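Local coordinates for protein beta-N-acetylhexosaminidase (Arthrobacter aurescens, PDB 3RCN) that probably hydrolyses terminal non-reducing N-acetyl-D-hexosamine residues from N-acetyl-beta-D-hexosaminides, as a member of glycosyl hydrolase family 20, at residues A[6-18]-A[475-487]. Sequence-based numbering, arbitrary orientation.
Sequences AFHQLIPAPWSFS and LSAISEVFWSNPA
This is a buried interdomain contact: Pro12, Ala13 and Trp15, in the loop leading into strand 16-26, meet the C-terminal end of helix 474-483 and the residues just after it. Pro12 follows a cis peptide bond. Pro12 CB packs on Trp483 CB at 3.8 Å. Ala13 is held through both its backbone groups. Ala13 N donates to Glu480 OE1 (2.8 Å), approaching from above the carboxylate plane. Ala13 O accepts from Ser484 OG (2.7 Å) on a lone pair. Glu480 OE2 forms a salt bridge with Arg497 and a hydrogen bond with Tyr432 OH. Trp15 NE1 points straight at Trp483 O (3.1 Å, 177° at the hydrogen), in the indole plane. Asn485 CB sits over the centre of the Trp15 six-membered ring, 3.5 Å from the centroid, in a CH-pi contact. With Asn485 CG anti to its backbone N (chi1 179°), the amide lies nearly parallel to the indole, 10° apart. A leucine at Trp15 would probably leave Trp483 O without this donor and Asn485 without a flat surface to lie on. Trp483 NE1 and Trp15 N both bond Asp134 OD1, at the end of strand 125-134. The arrangement belongs to the two-domain family 20 architecture, an N-terminal alpha-beta domain packed against a TIM barrel.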
loop_
_atom_site.group_PDB
_atom_site.type_symbol
_atom_site.label_atom_id
_atom_site.label_comp_id
_atom_site.label_asym_id
_atom_site.label_seq_id
_atom_site.Cartn_x
_atom_site.Cartn_y
_atom_site.Cartn_z
ATOM N N ALA A 6 -21.882 4.581 -30.779
ATOM C CA ALA A 6 -20.509 4.074 -30.814
ATOM C C ALA A 6 -19.613 4.651 -29.706
ATOM O O ALA A 6 -18.416 4.343 -29.646
ATOM C CB ALA A 6 -19.883 4.315 -32.184
ATOM N N PHE A 7 -20.187 5.491 -28.846
ATOM C CA PHE A 7 -19.394 6.202 -27.852
ATOM C C PHE A 7 -19.259 5.486 -26.510
ATOM O O PHE A 7 -20.250 5.174 -25.849
ATOM C CB PHE A 7 -19.931 7.613 -27.631
ATOM C CG PHE A 7 -19.082 8.432 -26.707
ATOM C CD1 PHE A 7 -17.970 9.107 -27.186
ATOM C CD2 PHE A 7 -19.378 8.508 -25.354
ATOM C CE1 PHE A 7 -17.176 9.853 -26.337
ATOM C CE2 PHE A 7 -18.589 9.253 -24.498
ATOM C CZ PHE A 7 -17.486 9.928 -24.991
ATOM N N HIS A 8 -18.014 5.250 -26.115
ATOM C CA HIS A 8 -17.689 4.681 -24.816
ATOM C C HIS A 8 -16.333 5.217 -24.424
ATOM O O HIS A 8 -15.550 5.619 -25.282
ATOM C CB HIS A 8 -17.611 3.160 -24.881
ATOM C CG HIS A 8 -16.331 2.657 -25.463
ATOM N ND1 HIS A 8 -16.246 2.127 -26.729
ATOM C CD2 HIS A 8 -15.072 2.636 -24.959
ATOM C CE1 HIS A 8 -14.994 1.784 -26.979
ATOM N NE2 HIS A 8 -14.261 2.091 -25.922
ATOM N N GLN A 9 -16.099 5.322 -23.125
ATOM C CA GLN A 9 -14.780 5.651 -22.585
ATOM C C GLN A 9 -13.867 4.545 -22.031
ATOM O O GLN A 9 -12.881 4.840 -21.360
ATOM C CB GLN A 9 -14.807 6.937 -21.778
ATOM C CG GLN A 9 -15.264 8.071 -22.684
ATOM C CD GLN A 9 -15.331 9.403 -21.996
ATOM O OE1 GLN A 9 -15.926 9.543 -20.917
ATOM N NE2 GLN A 9 -14.722 10.403 -22.615
ATOM N N LEU A 10 -14.281 3.290 -22.206
ATOM C CA LEU A 10 -13.528 2.108 -21.757
ATOM C C LEU A 10 -12.079 2.002 -22.236
ATOM O O LEU A 10 -11.794 2.173 -23.422
ATOM C CB LEU A 10 -14.256 0.851 -22.215
ATOM C CG LEU A 10 -15.739 0.819 -21.868
ATOM C CD1 LEU A 10 -16.394 -0.285 -22.627
ATOM C CD2 LEU A 10 -15.919 0.628 -20.367
ATOM N N ILE A 11 -11.167 1.704 -21.315
ATOM C CA ILE A 11 -9.831 1.273 -21.707
ATOM C C ILE A 11 -9.479 0.012 -20.927
ATOM O O ILE A 11 -9.666 -0.034 -19.711
ATOM C CB ILE A 11 -8.795 2.352 -21.328
ATOM C CG1 ILE A 11 -8.926 3.579 -22.224
ATOM C CG2 ILE A 11 -7.390 1.816 -21.393
ATOM C CD1 ILE A 11 -8.061 4.725 -21.783
ATOM N N PRO A 12 -8.893 -0.990 -21.605
ATOM C CA PRO A 12 -8.698 -1.109 -23.064
ATOM C C PRO A 12 -10.032 -1.115 -23.817
ATOM O O PRO A 12 -11.003 -1.668 -23.323
ATOM C CB PRO A 12 -8.060 -2.500 -23.227
ATOM C CG PRO A 12 -7.648 -2.928 -21.847
ATOM C CD PRO A 12 -8.556 -2.235 -20.895
ATOM N N ALA A 13 -10.072 -0.530 -25.008
ATOM C CA ALA A 13 -11.284 -0.548 -25.828
ATOM C C ALA A 13 -11.661 -1.974 -26.207
ATOM O O ALA A 13 -10.821 -2.721 -26.693
ATOM C CB ALA A 13 -11.075 0.282 -27.086
ATOM N N PRO A 14 -12.935 -2.351 -26.006
ATOM C CA PRO A 14 -13.442 -3.689 -26.347
ATOM C C PRO A 14 -13.489 -3.877 -27.858
ATOM O O PRO A 14 -13.402 -2.902 -28.600
ATOM C CB PRO A 14 -14.872 -3.687 -25.792
ATOM C CG PRO A 14 -15.025 -2.404 -25.041
ATOM C CD PRO A 14 -14.014 -1.455 -25.570
ATOM N N TRP A 15 -13.621 -5.113 -28.319
ATOM C CA TRP A 15 -13.609 -5.355 -29.757
ATOM C C TRP A 15 -14.863 -4.855 -30.472
ATOM O O TRP A 15 -14.756 -4.237 -31.531
ATOM C CB TRP A 15 -13.286 -6.813 -30.071
ATOM C CG TRP A 15 -11.809 -7.066 -30.029
ATOM C CD1 TRP A 15 -10.980 -6.901 -28.953
ATOM C CD2 TRP A 15 -10.979 -7.514 -31.108
ATOM N NE1 TRP A 15 -9.689 -7.225 -29.298
ATOM C CE2 TRP A 15 -9.663 -7.606 -30.612
ATOM C CE3 TRP A 15 -11.223 -7.851 -32.441
ATOM C CZ2 TRP A 15 -8.595 -8.016 -31.402
ATOM C CZ3 TRP A 15 -10.159 -8.264 -33.227
ATOM C CH2 TRP A 15 -8.862 -8.341 -32.706
ATOM N N SER A 16 -16.041 -5.105 -29.903
ATOM C CA SER A 16 -17.274 -4.485 -30.414
ATOM C C SER A 16 -18.148 -3.888 -29.306
ATOM O O SER A 16 -18.311 -4.474 -28.235
ATOM C CB SER A 16 -18.083 -5.464 -31.271
ATOM O OG SER A 16 -18.694 -6.465 -30.476
ATOM N N PHE A 17 -18.704 -2.711 -29.570
ATOM C CA PHE A 17 -19.508 -1.998 -28.576
ATOM C C PHE A 17 -20.722 -1.324 -29.210
ATOM O O PHE A 17 -20.596 -0.635 -30.218
ATOM C CB PHE A 17 -18.641 -0.956 -27.866
ATOM C CG PHE A 17 -19.394 -0.079 -26.899
ATOM C CD1 PHE A 17 -19.990 1.104 -27.326
ATOM C CD2 PHE A 17 -19.487 -0.418 -25.557
ATOM C CE1 PHE A 17 -20.680 1.934 -26.428
ATOM C CE2 PHE A 17 -20.180 0.399 -24.661
ATOM C CZ PHE A 17 -20.777 1.577 -25.103
ATOM N N SER A 18 -21.894 -1.524 -28.614
ATOM C CA SER A 18 -23.110 -0.819 -29.029
ATOM C C SER A 18 -23.919 -0.332 -27.831
ATOM O O SER A 18 -24.176 -1.087 -26.894
ATOM C CB SER A 18 -23.992 -1.718 -29.894
ATOM O OG SER A 18 -25.309 -1.186 -29.985
ATOM N N LEU A 475 1.439 2.510 -19.310
ATOM C CA LEU A 475 0.934 1.151 -19.164
ATOM C C LEU A 475 -0.565 1.029 -19.514
ATOM O O LEU A 475 -1.052 -0.056 -19.839
ATOM C CB LEU A 475 1.196 0.662 -17.740
ATOM C CG LEU A 475 1.044 -0.834 -17.508
ATOM C CD1 LEU A 475 1.765 -1.606 -18.607
ATOM C CD2 LEU A 475 1.583 -1.228 -16.135
ATOM N N SER A 476 -1.300 2.136 -19.447
ATOM C CA SER A 476 -2.704 2.116 -19.837
ATOM C C SER A 476 -2.827 1.995 -21.352
ATOM O O SER A 476 -3.648 1.226 -21.862
ATOM C CB SER A 476 -3.434 3.372 -19.356
ATOM O OG SER A 476 -3.443 3.453 -17.945
ATOM N N ALA A 477 -2.014 2.769 -22.066
ATOM C CA ALA A 477 -1.977 2.710 -23.523
ATOM C C ALA A 477 -1.465 1.340 -24.012
ATOM O O ALA A 477 -2.005 0.743 -24.953
ATOM C CB ALA A 477 -1.112 3.831 -24.054
ATOM N N ILE A 478 -0.424 0.848 -23.349
ATOM C CA ILE A 478 0.107 -0.483 -23.601
ATOM C C ILE A 478 -0.942 -1.577 -23.380
ATOM O O ILE A 478 -1.045 -2.503 -24.177
ATOM C CB ILE A 478 1.378 -0.732 -22.755
ATOM C CG1 ILE A 478 2.571 -0.022 -23.392
ATOM C CG2 ILE A 478 1.683 -2.200 -22.648
ATOM C CD1 ILE A 478 3.620 0.442 -22.412
ATOM N N SER A 479 -1.730 -1.478 -22.316
ATOM C CA SER A 479 -2.743 -2.503 -22.061
ATOM C C SER A 479 -3.718 -2.592 -23.230
ATOM O O SER A 479 -4.241 -3.670 -23.522
ATOM C CB SER A 479 -3.501 -2.255 -20.748
ATOM O OG SER A 479 -4.452 -1.199 -20.863
ATOM N N GLU A 480 -3.957 -1.461 -23.898
ATOM C CA GLU A 480 -4.846 -1.434 -25.058
ATOM C C GLU A 480 -4.182 -2.087 -26.272
ATOM O O GLU A 480 -4.795 -2.876 -26.996
ATOM C CB GLU A 480 -5.286 -0.005 -25.390
ATOM C CG GLU A 480 -6.238 0.054 -26.572
ATOM C CD GLU A 480 -7.262 1.182 -26.488
ATOM O OE1 GLU A 480 -8.004 1.239 -25.486
ATOM O OE2 GLU A 480 -7.334 1.999 -27.432
ATOM N N VAL A 481 -2.918 -1.746 -26.489
ATOM C CA VAL A 481 -2.146 -2.356 -27.556
ATOM C C VAL A 481 -2.173 -3.882 -27.423
ATOM O O VAL A 481 -2.320 -4.582 -28.414
ATOM C CB VAL A 481 -0.692 -1.826 -27.576
ATOM C CG1 VAL A 481 0.164 -2.615 -28.557
ATOM C CG2 VAL A 481 -0.666 -0.325 -27.894
ATOM N N PHE A 482 -2.069 -4.393 -26.196
ATOM C CA PHE A 482 -2.073 -5.844 -25.962
ATOM C C PHE A 482 -3.449 -6.496 -26.064
ATOM O O PHE A 482 -3.560 -7.641 -26.494
ATOM C CB PHE A 482 -1.495 -6.192 -24.587
ATOM C CG PHE A 482 -0.055 -5.815 -24.417
ATOM C CD1 PHE A 482 0.636 -5.184 -25.434
ATOM C CD2 PHE A 482 0.608 -6.093 -23.226
ATOM C CE1 PHE A 482 1.971 -4.837 -25.272
ATOM C CE2 PHE A 482 1.934 -5.746 -23.052
ATOM C CZ PHE A 482 2.620 -5.116 -24.080
ATOM N N TRP A 483 -4.463 -5.831 -25.521
ATOM C CA TRP A 483 -5.833 -6.337 -25.565
ATOM C C TRP A 483 -6.660 -6.086 -26.838
ATOM O O TRP A 483 -7.228 -7.017 -27.416
ATOM C CB TRP A 483 -6.622 -5.836 -24.339
ATOM C CG TRP A 483 -7.990 -6.397 -24.301
ATOM C CD1 TRP A 483 -9.082 -5.936 -24.974
ATOM C CD2 TRP A 483 -8.412 -7.566 -23.599
ATOM N NE1 TRP A 483 -10.170 -6.732 -24.709
ATOM C CE2 TRP A 483 -9.783 -7.743 -23.869
ATOM C CE3 TRP A 483 -7.765 -8.481 -22.767
ATOM C CZ2 TRP A 483 -10.519 -8.794 -23.338
ATOM C CZ3 TRP A 483 -8.494 -9.526 -22.240
ATOM C CH2 TRP A 483 -9.859 -9.676 -22.527
ATOM N N SER A 484 -6.693 -4.835 -27.289
ATOM C CA SER A 484 -7.730 -4.414 -28.226
ATOM C C SER A 484 -7.441 -4.785 -29.672
ATOM O O SER A 484 -6.445 -5.416 -29.978
ATOM C CB SER A 484 -7.975 -2.899 -28.153
ATOM O OG SER A 484 -8.182 -2.467 -26.826
ATOM N N ASN A 485 -8.343 -4.355 -30.546
ATOM C CA ASN A 485 -8.242 -4.520 -31.984
ATOM C C ASN A 485 -7.371 -3.417 -32.605
ATOM O O ASN A 485 -7.662 -2.223 -32.468
ATOM C CB ASN A 485 -9.664 -4.517 -32.575
ATOM C CG ASN A 485 -9.692 -4.670 -34.089
ATOM O OD1 ASN A 485 -8.672 -4.918 -34.732
ATOM N ND2 ASN A 485 -10.879 -4.538 -34.665
ATOM N N PRO A 486 -6.293 -3.817 -33.301
ATOM C CA PRO A 486 -5.337 -2.882 -33.907
ATOM C C PRO A 486 -5.930 -2.024 -35.023
ATOM O O PRO A 486 -5.346 -1.000 -35.370
ATOM C CB PRO A 486 -4.252 -3.808 -34.466
ATOM C CG PRO A 486 -4.928 -5.114 -34.652
ATOM C CD PRO A 486 -5.928 -5.223 -33.559
ATOM N N ALA A 487 -7.070 -2.434 -35.569
ATOM C CA ALA A 487 -7.710 -1.719 -36.668
ATOM C C ALA A 487 -8.253 -0.363 -36.234
ATOM O O ALA A 487 -8.152 0.626 -36.966
ATOM C CB ALA A 487 -8.835 -2.555 -37.238
HETATM O O HOH W 1 -10.764 -1.889 -30.439
#